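Neuraminidase (Influenza A virus, PDB 4K3Y) is a neuraminidase-like surface glycoprotein of a bat influenza A virus, with a six-bladed beta-propeller that probably lacks the sialidase activity of its relatives. Local coordinates at residues E234-G246 against T250-I264. Numbering follows the deposited sequence.
Sequences EPCLGFLGDTPRG and TNYCDKTTTEGEGGI. With CA (calcium ion), chain M.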
ATOM      1  N   GLU C 234     -13.324  40.983  17.572  1.00 79.40           N
ATOM      2  CA  GLU C 234     -14.511  40.991  16.730  1.00 76.91           C
ATOM      3  C   GLU C 234     -14.259  41.840  15.500  1.00 79.50           C
ATOM      4  O   GLU C 234     -13.933  43.020  15.613  1.00 93.60           O
ATOM      5  CB  GLU C 234     -15.719  41.533  17.481  1.00 68.53           C
ATOM      6  CG  GLU C 234     -16.933  41.715  16.591  1.00 80.32           C
ATOM      7  CD  GLU C 234     -17.739  40.429  16.425  1.00 94.15           C
ATOM      8  OE1 GLU C 234     -17.439  39.438  17.127  1.00 97.51           O
ATOM      9  OE2 GLU C 234     -18.680  40.415  15.601  1.00 91.48           O
ATOM     10  N   PRO C 235     -14.410  41.240  14.315  1.00 77.46           N
ATOM     11  CA  PRO C 235     -14.154  41.942  13.055  1.00 81.76           C
ATOM     12  C   PRO C 235     -15.038  43.174  12.903  1.00 84.59           C
ATOM     13  O   PRO C 235     -16.241  43.148  13.194  1.00 83.77           O
ATOM     14  CB  PRO C 235     -14.479  40.890  11.983  1.00 73.91           C
ATOM     15  CG  PRO C 235     -15.349  39.886  12.667  1.00 70.82           C
ATOM     16  CD  PRO C 235     -14.901  39.870  14.100  1.00 73.49           C
ATOM     17  N   CYS C 236     -14.411  44.256  12.460  1.00 88.40           N
ATOM     18  CA  CYS C 236     -15.078  45.537  12.324  1.00 87.07           C
ATOM     19  C   CYS C 236     -15.571  45.717  10.887  1.00 81.72           C
ATOM     20  O   CYS C 236     -15.802  46.835  10.426  1.00 87.98           O
ATOM     21  CB  CYS C 236     -14.118  46.663  12.739  1.00 76.61           C
ATOM     22  SG  CYS C 236     -13.540  46.552  14.464  1.00110.38           S
ATOM     23  N   LEU C 237     -15.751  44.599  10.190  1.00 71.98           N
ATOM     24  CA  LEU C 237     -16.104  44.634   8.773  1.00 65.44           C
ATOM     25  C   LEU C 237     -17.539  44.192   8.467  1.00 73.79           C
ATOM     26  O   LEU C 237     -17.983  43.107   8.859  1.00 82.02           O
ATOM     27  CB  LEU C 237     -15.105  43.800   7.966  1.00 71.97           C
ATOM     28  CG  LEU C 237     -13.973  44.559   7.266  1.00 76.26           C
ATOM     29  CD1 LEU C 237     -13.509  45.749   8.080  1.00 78.77           C
ATOM     30  CD2 LEU C 237     -12.808  43.630   7.007  1.00 72.19           C
ATOM     31  N   GLY C 238     -18.249  45.052   7.746  1.00 82.35           N
ATOM     32  CA  GLY C 238     -19.634  44.822   7.398  1.00 75.20           C
ATOM     33  C   GLY C 238     -19.827  43.757   6.336  1.00 77.38           C
ATOM     34  O   GLY C 238     -20.966  43.489   5.948  1.00 68.94           O
ATOM     35  N   PHE C 239     -18.726  43.163   5.863  1.00 79.66           N
ATOM     36  CA  PHE C 239     -18.768  41.991   4.967  1.00 77.17           C
ATOM     37  C   PHE C 239     -18.981  40.713   5.796  1.00 69.21           C
ATOM     38  O   PHE C 239     -18.033  40.125   6.328  1.00 61.94           O
ATOM     39  CB  PHE C 239     -17.474  41.893   4.162  1.00 72.30           C
ATOM     40  CG  PHE C 239     -17.512  40.876   3.044  1.00 68.74           C
ATOM     41  CD1 PHE C 239     -18.258  41.115   1.900  1.00 57.83           C
ATOM     42  CD2 PHE C 239     -16.760  39.699   3.117  1.00 64.48           C
ATOM     43  CE1 PHE C 239     -18.281  40.197   0.850  1.00 60.61           C
ATOM     44  CE2 PHE C 239     -16.783  38.773   2.073  1.00 61.16           C
ATOM     45  CZ  PHE C 239     -17.544  39.019   0.939  1.00 61.69           C
ATOM     46  N   LEU C 240     -20.234  40.293   5.893  1.00 58.48           N
ATOM     47  CA  LEU C 240     -20.635  39.304   6.881  1.00 59.98           C
ATOM     48  C   LEU C 240     -20.194  37.889   6.544  1.00 58.51           C
ATOM     49  O   LEU C 240     -20.619  37.319   5.533  1.00 62.81           O
ATOM     50  CB  LEU C 240     -22.153  39.352   7.069  1.00 63.41           C
ATOM     51  CG  LEU C 240     -22.675  40.698   7.564  1.00 69.72           C
ATOM     52  CD1 LEU C 240     -24.151  40.604   7.917  1.00 68.99           C
ATOM     53  CD2 LEU C 240     -21.857  41.171   8.756  1.00 73.95           C
ATOM     54  N   GLY C 241     -19.382  37.319   7.432  1.00 54.65           N
ATOM     55  CA  GLY C 241     -18.773  36.020   7.217  1.00 52.09           C
ATOM     56  C   GLY C 241     -19.639  34.779   7.393  1.00 61.33           C
ATOM     57  O   GLY C 241     -19.428  33.772   6.689  1.00 55.10           O
ATOM     58  N   ASP C 242     -20.595  34.812   8.321  1.00 52.84           N
ATOM     59  CA  ASP C 242     -21.370  33.603   8.609  1.00 51.65           C
ATOM     60  C   ASP C 242     -22.450  33.317   7.572  1.00 54.87           C
ATOM     61  O   ASP C 242     -22.779  34.155   6.716  1.00 56.06           O
ATOM     62  CB  ASP C 242     -22.010  33.650  10.006  1.00 58.16           C
ATOM     63  CG  ASP C 242     -21.966  32.312  10.707  1.00 70.54           C
ATOM     64  OD1 ASP C 242     -22.126  31.293   9.991  1.00 71.43           O
ATOM     65  OD2 ASP C 242     -21.741  32.293  11.949  1.00 80.85           O
ATOM     66  N   THR C 243     -22.985  32.108   7.664  1.00 50.57           N
ATOM     67  CA  THR C 243     -24.168  31.703   6.927  1.00 48.67           C
ATOM     68  C   THR C 243     -24.954  30.829   7.898  1.00 60.60           C
ATOM     69  O   THR C 243     -24.466  29.773   8.306  1.00 64.26           O
ATOM     70  CB  THR C 243     -23.811  30.884   5.670  1.00 51.85           C
ATOM     71  OG1 THR C 243     -23.102  31.710   4.732  1.00 58.62           O
ATOM     72  CG2 THR C 243     -25.083  30.330   5.007  1.00 48.27           C
ATOM     73  N   PRO C 244     -26.190  31.236   8.244  1.00 67.54           N
ATOM     74  CA  PRO C 244     -26.955  32.351   7.669  1.00 66.93           C
ATOM     75  C   PRO C 244     -26.484  33.738   8.068  1.00 58.84           C
ATOM     76  O   PRO C 244     -25.584  33.880   8.918  1.00 54.34           O
ATOM     77  CB  PRO C 244     -28.351  32.136   8.238  1.00 41.17           C
ATOM     78  CG  PRO C 244     -28.128  31.446   9.523  1.00 51.50           C
ATOM     79  CD  PRO C 244     -26.949  30.550   9.308  1.00 65.23           C
ATOM     80  N   ARG C 245     -27.123  34.740   7.453  1.00 54.47           N
ATOM     81  CA  ARG C 245     -26.773  36.146   7.630  1.00 52.38           C
ATOM     82  C   ARG C 245     -27.762  37.034   6.871  1.00 61.61           C
ATOM     83  O   ARG C 245     -28.486  36.568   5.991  1.00 67.50           O
ATOM     84  CB  ARG C 245     -25.336  36.403   7.135  1.00 49.90           C
ATOM     85  CG  ARG C 245     -25.146  36.243   5.625  1.00 49.68           C
ATOM     86  CD  ARG C 245     -23.763  36.721   5.190  1.00 61.68           C
ATOM     87  NE  ARG C 245     -23.654  36.835   3.733  1.00 63.48           N
ATOM     88  CZ  ARG C 245     -23.264  35.850   2.935  1.00 64.16           C
ATOM     89  NH1 ARG C 245     -22.929  34.671   3.445  1.00 70.55           N
ATOM     90  NH2 ARG C 245     -23.210  36.044   1.631  1.00 68.93           N
ATOM     91  N   GLY C 246     -27.789  38.315   7.206  1.00 62.29           N
ATOM     92  CA  GLY C 246     -28.595  39.249   6.448  1.00 62.52           C
ATOM     93  C   GLY C 246     -27.769  40.063   5.462  1.00 74.96           C
ATOM     94  O   GLY C 246     -26.709  39.609   5.016  1.00 72.64           O
ATOM     95  N   THR C 250     -22.748  48.573   7.216  1.00 79.98           N
ATOM     96  CA  THR C 250     -21.647  49.513   7.363  1.00 86.06           C
ATOM     97  C   THR C 250     -20.604  48.873   8.275  1.00 80.42           C
ATOM     98  O   THR C 250     -20.909  47.929   9.007  1.00 83.58           O
ATOM     99  CB  THR C 250     -22.116  50.833   8.001  1.00 89.41           C
ATOM    100  OG1 THR C 250     -22.886  50.545   9.179  1.00 87.93           O
ATOM    101  CG2 THR C 250     -22.961  51.632   7.016  1.00 92.00           C
ATOM    102  N   ASN C 251     -19.379  49.378   8.245  1.00 64.45           N
ATOM    103  CA  ASN C 251     -18.377  48.878   9.168  1.00 70.01           C
ATOM    104  C   ASN C 251     -18.650  49.361  10.590  1.00 85.08           C
ATOM    105  O   ASN C 251     -18.898  50.548  10.817  1.00 97.84           O
ATOM    106  CB  ASN C 251     -16.974  49.288   8.719  1.00 78.60           C
ATOM    107  CG  ASN C 251     -16.565  48.638   7.410  1.00 82.55           C
ATOM    108  OD1 ASN C 251     -17.338  47.905   6.792  1.00 80.26           O
ATOM    109  ND2 ASN C 251     -15.345  48.913   6.976  1.00 87.63           N
ATOM    110  N   TYR C 252     -18.632  48.429  11.539  1.00 91.25           N
ATOM    111  CA  TYR C 252     -18.717  48.756  12.965  1.00 83.57           C
ATOM    112  C   TYR C 252     -18.114  47.642  13.818  1.00 83.23           C
ATOM    113  O   TYR C 252     -17.969  46.506  13.350  1.00 85.98           O
ATOM    114  CB  TYR C 252     -20.146  49.101  13.397  1.00 62.29           C
ATOM    115  CG  TYR C 252     -21.208  48.043  13.185  1.00 64.09           C
ATOM    116  CD1 TYR C 252     -21.285  46.907  14.001  1.00 64.96           C
ATOM    117  CD2 TYR C 252     -22.177  48.209  12.201  1.00 65.63           C
ATOM    118  CE1 TYR C 252     -22.291  45.943  13.810  1.00 53.95           C
ATOM    119  CE2 TYR C 252     -23.184  47.265  12.006  1.00 70.67           C
ATOM    120  CZ  TYR C 252     -23.238  46.136  12.805  1.00 66.05           C
ATOM    121  OH  TYR C 252     -24.248  45.221  12.586  1.00 59.15           O
ATOM    122  N   CYS C 253     -17.761  47.952  15.061  1.00 85.49           N
ATOM    123  CA  CYS C 253     -16.887  47.043  15.807  1.00 89.32           C
ATOM    124  C   CYS C 253     -17.551  46.147  16.852  1.00 90.97           C
ATOM    125  O   CYS C 253     -16.938  45.811  17.859  1.00101.85           O
ATOM    126  CB  CYS C 253     -15.682  47.795  16.395  1.00 80.82           C
ATOM    127  SG  CYS C 253     -14.444  48.248  15.147  1.00155.50           S
ATOM    128  N   ASP C 254     -18.790  45.744  16.598  1.00 87.91           N
ATOM    129  CA  ASP C 254     -19.440  44.731  17.430  1.00 90.16           C
ATOM    130  C   ASP C 254     -20.398  43.858  16.633  1.00 86.89           C
ATOM    131  O   ASP C 254     -20.480  43.971  15.405  1.00 89.93           O
ATOM    132  CB  ASP C 254     -20.141  45.337  18.656  1.00 98.40           C
ATOM    133  CG  ASP C 254     -20.695  46.729  18.396  1.00100.64           C
ATOM    134  OD1 ASP C 254     -20.844  47.108  17.213  1.00101.59           O
ATOM    135  OD2 ASP C 254     -20.979  47.437  19.390  1.00 89.68           O
ATOM    136  N   LYS C 255     -21.116  42.989  17.342  1.00 82.19           N
ATOM    137  CA  LYS C 255     -21.845  41.900  16.701  1.00 77.89           C
ATOM    138  C   LYS C 255     -22.925  42.394  15.755  1.00 81.42           C
ATOM    139  O   LYS C 255     -23.525  43.454  15.974  1.00 83.73           O
ATOM    140  CB  LYS C 255     -22.480  40.966  17.741  1.00 74.86           C
ATOM    141  CG  LYS C 255     -21.510  40.251  18.689  1.00 80.37           C
ATOM    142  CD  LYS C 255     -22.284  39.685  19.891  1.00 82.34           C
ATOM    143  CE  LYS C 255     -21.375  39.032  20.923  1.00 93.40           C
ATOM    144  NZ  LYS C 255     -20.648  40.010  21.787  1.00 97.87           N
ATOM    145  N   THR C 256     -23.150  41.621  14.694  1.00 73.90           N
ATOM    146  CA  THR C 256     -24.335  41.791  13.861  1.00 71.00           C
ATOM    147  C   THR C 256     -25.385  40.772  14.310  1.00 70.84           C
ATOM    148  O   THR C 256     -25.452  39.649  13.805  1.00 71.01           O
ATOM    149  CB  THR C 256     -24.003  41.613  12.382  1.00 60.98           C
ATOM    150  OG1 THR C 256     -23.013  42.572  12.009  1.00 66.48           O
ATOM    151  CG2 THR C 256     -25.246  41.808  11.523  1.00 57.42           C
ATOM    152  N   THR C 257     -26.199  41.170  15.278  1.00 61.82           N
ATOM    153  CA  THR C 257     -27.079  40.228  15.952  1.00 65.30           C
ATOM    154  C   THR C 257     -28.205  39.791  15.033  1.00 62.06           C
ATOM    155  O   THR C 257     -28.820  38.731  15.219  1.00 66.15           O
ATOM    156  CB  THR C 257     -27.656  40.836  17.243  1.00 78.89           C
ATOM    157  OG1 THR C 257     -28.497  41.952  16.914  1.00 66.07           O
ATOM    158  CG2 THR C 257     -26.511  41.283  18.175  1.00 77.12           C
ATOM    159  N   THR C 258     -28.456  40.625  14.035  1.00 72.04           N
ATOM    160  CA  THR C 258     -29.475  40.361  13.032  1.00 75.08           C
ATOM    161  C   THR C 258     -29.103  39.108  12.256  1.00 61.85           C
ATOM    162  O   THR C 258     -28.056  39.062  11.605  1.00 71.32           O
ATOM    163  CB  THR C 258     -29.592  41.538  12.042  1.00 79.04           C
ATOM    164  OG1 THR C 258     -29.490  42.788  12.748  1.00 75.92           O
ATOM    165  CG2 THR C 258     -30.899  41.455  11.264  1.00 60.12           C
ATOM    166  N   GLU C 259     -29.970  38.107  12.329  1.00 57.11           N
ATOM    167  CA  GLU C 259     -29.725  36.804  11.719  1.00 57.63           C
ATOM    168  C   GLU C 259     -28.461  36.113  12.249  1.00 60.97           C
ATOM    169  O   GLU C 259     -27.865  35.277  11.571  1.00 82.45           O
ATOM    170  CB  GLU C 259     -29.690  36.917  10.195  1.00 68.59           C
ATOM    171  CG  GLU C 259     -31.044  37.197   9.565  1.00 75.29           C
ATOM    172  CD  GLU C 259     -31.317  36.306   8.357  1.00104.96           C
ATOM    173  OE1 GLU C 259     -31.582  35.096   8.546  1.00111.08           O
ATOM    174  OE2 GLU C 259     -31.274  36.820   7.216  1.00116.43           O
ATOM    175  N   GLY C 260     -28.063  36.451  13.470  1.00 61.92           N
ATOM    176  CA  GLY C 260     -26.921  35.810  14.106  1.00 64.07           C
ATOM    177  C   GLY C 260     -27.162  34.441  14.758  1.00 60.91           C
ATOM    178  O   GLY C 260     -26.231  33.844  15.293  1.00 78.01           O
ATOM    179  N   GLU C 261     -28.397  33.949  14.749  1.00 49.53           N
ATOM    180  CA  GLU C 261     -28.667  32.604  15.227  1.00 54.85           C
ATOM    181  C   GLU C 261     -28.309  31.643  14.087  1.00 64.07           C
ATOM    182  O   GLU C 261     -28.541  31.968  12.922  1.00 70.71           O
ATOM    183  CB  GLU C 261     -30.141  32.449  15.607  1.00 47.49           C
ATOM    184  CG  GLU C 261     -30.515  31.046  16.101  1.00 54.97           C
ATOM    185  CD  GLU C 261     -32.016  30.869  16.353  1.00 76.55           C
ATOM    186  OE1 GLU C 261     -32.763  31.880  16.276  1.00 79.51           O
ATOM    187  OE2 GLU C 261     -32.445  29.716  16.628  1.00 68.20           O
ATOM    188  N   GLY C 262     -27.749  30.474  14.404  1.00 57.24           N
ATOM    189  CA  GLY C 262     -27.349  29.509  13.385  1.00 51.86           C
ATOM    190  C   GLY C 262     -25.914  29.755  12.941  1.00 61.31           C
ATOM    191  O   GLY C 262     -25.199  30.506  13.581  1.00 66.19           O
ATOM    192  N   GLY C 263     -25.479  29.136  11.853  1.00 58.78           N
ATOM    193  CA  GLY C 263     -24.120  29.357  11.393  1.00 51.97           C
ATOM    194  C   GLY C 263     -23.402  28.123  10.884  1.00 47.46           C
ATOM    195  O   GLY C 263     -23.799  26.993  11.144  1.00 57.23           O
ATOM    196  N   ILE C 264     -22.316  28.335  10.163  1.00 61.21           N
ATOM    197  CA  ILE C 264     -21.551  27.218   9.640  1.00 51.64           C
ATOM    198  C   ILE C 264     -20.062  27.508   9.838  1.00 47.18           C
ATOM    199  O   ILE C 264     -19.650  28.669   9.886  1.00 63.98           O
ATOM    200  CB  ILE C 264     -21.912  26.970   8.166  1.00 46.26           C
ATOM    201  CG1 ILE C 264     -21.445  25.578   7.718  1.00 50.38           C
ATOM    202  CG2 ILE C 264     -21.371  28.102   7.268  1.00 37.61           C
ATOM    203  CD1 ILE C 264     -22.297  25.010   6.608  1.00 50.92           C
TER
HETATM  204 CA    CA M 608     -24.618  33.142  12.842  1.00 73.00          CA
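C236 and C253 are joined by a disulfide, SG to SG 2.0 Å, at one end of a contact whose other end borders a calcium ion. Beside the disulfide, N251 turns its side-chain carbonyl onto the other segment: OD1 accepts a hydrogen bond from G238 N (3.1 Å, N-H...O 166°), the donor standing well above the carbonyl plane. CG of N251 lies beside its own backbone N (chi1 -66°), which brings N251 alongside L237, the two side chains pointing the same way, with L237 CD1 near ND2; ND2 itself hydrogen-bonds to the V300 carbonyl. Midway, L240 and T256 meet tip to tip, CD2 to OG1 3.7 Å, while T256 OG1 donates a hydrogen bond to Y252 OH within its own segment. At the calcium end, D242 OD1 accepts a hydrogen bond from I264 N across the contact at 3.0 Å through its syn lone pair, and a short, bent one from the adjacent T243 N. The other oxygen, OD2, lies 3.1 Å from the calcium, which is bound by G262 O at 2.8 Å. P244, after a cis peptide bond, lays its ring against the 261-263 backbone, with CD 3.3 Å from G263 N. Further out, the carbonyls of N212 and D216 also bind the calcium, and R245 NH1 hydrogen-bonds to I279 O and, weakly, to D242 O. Both segments belong to the long connection between strands 230-233 and 268-269, in adjacent propeller blades. The disulfide closes its first part, while the I264 bond and nearby cation should help hold the D242 carboxylate oriented and ionised.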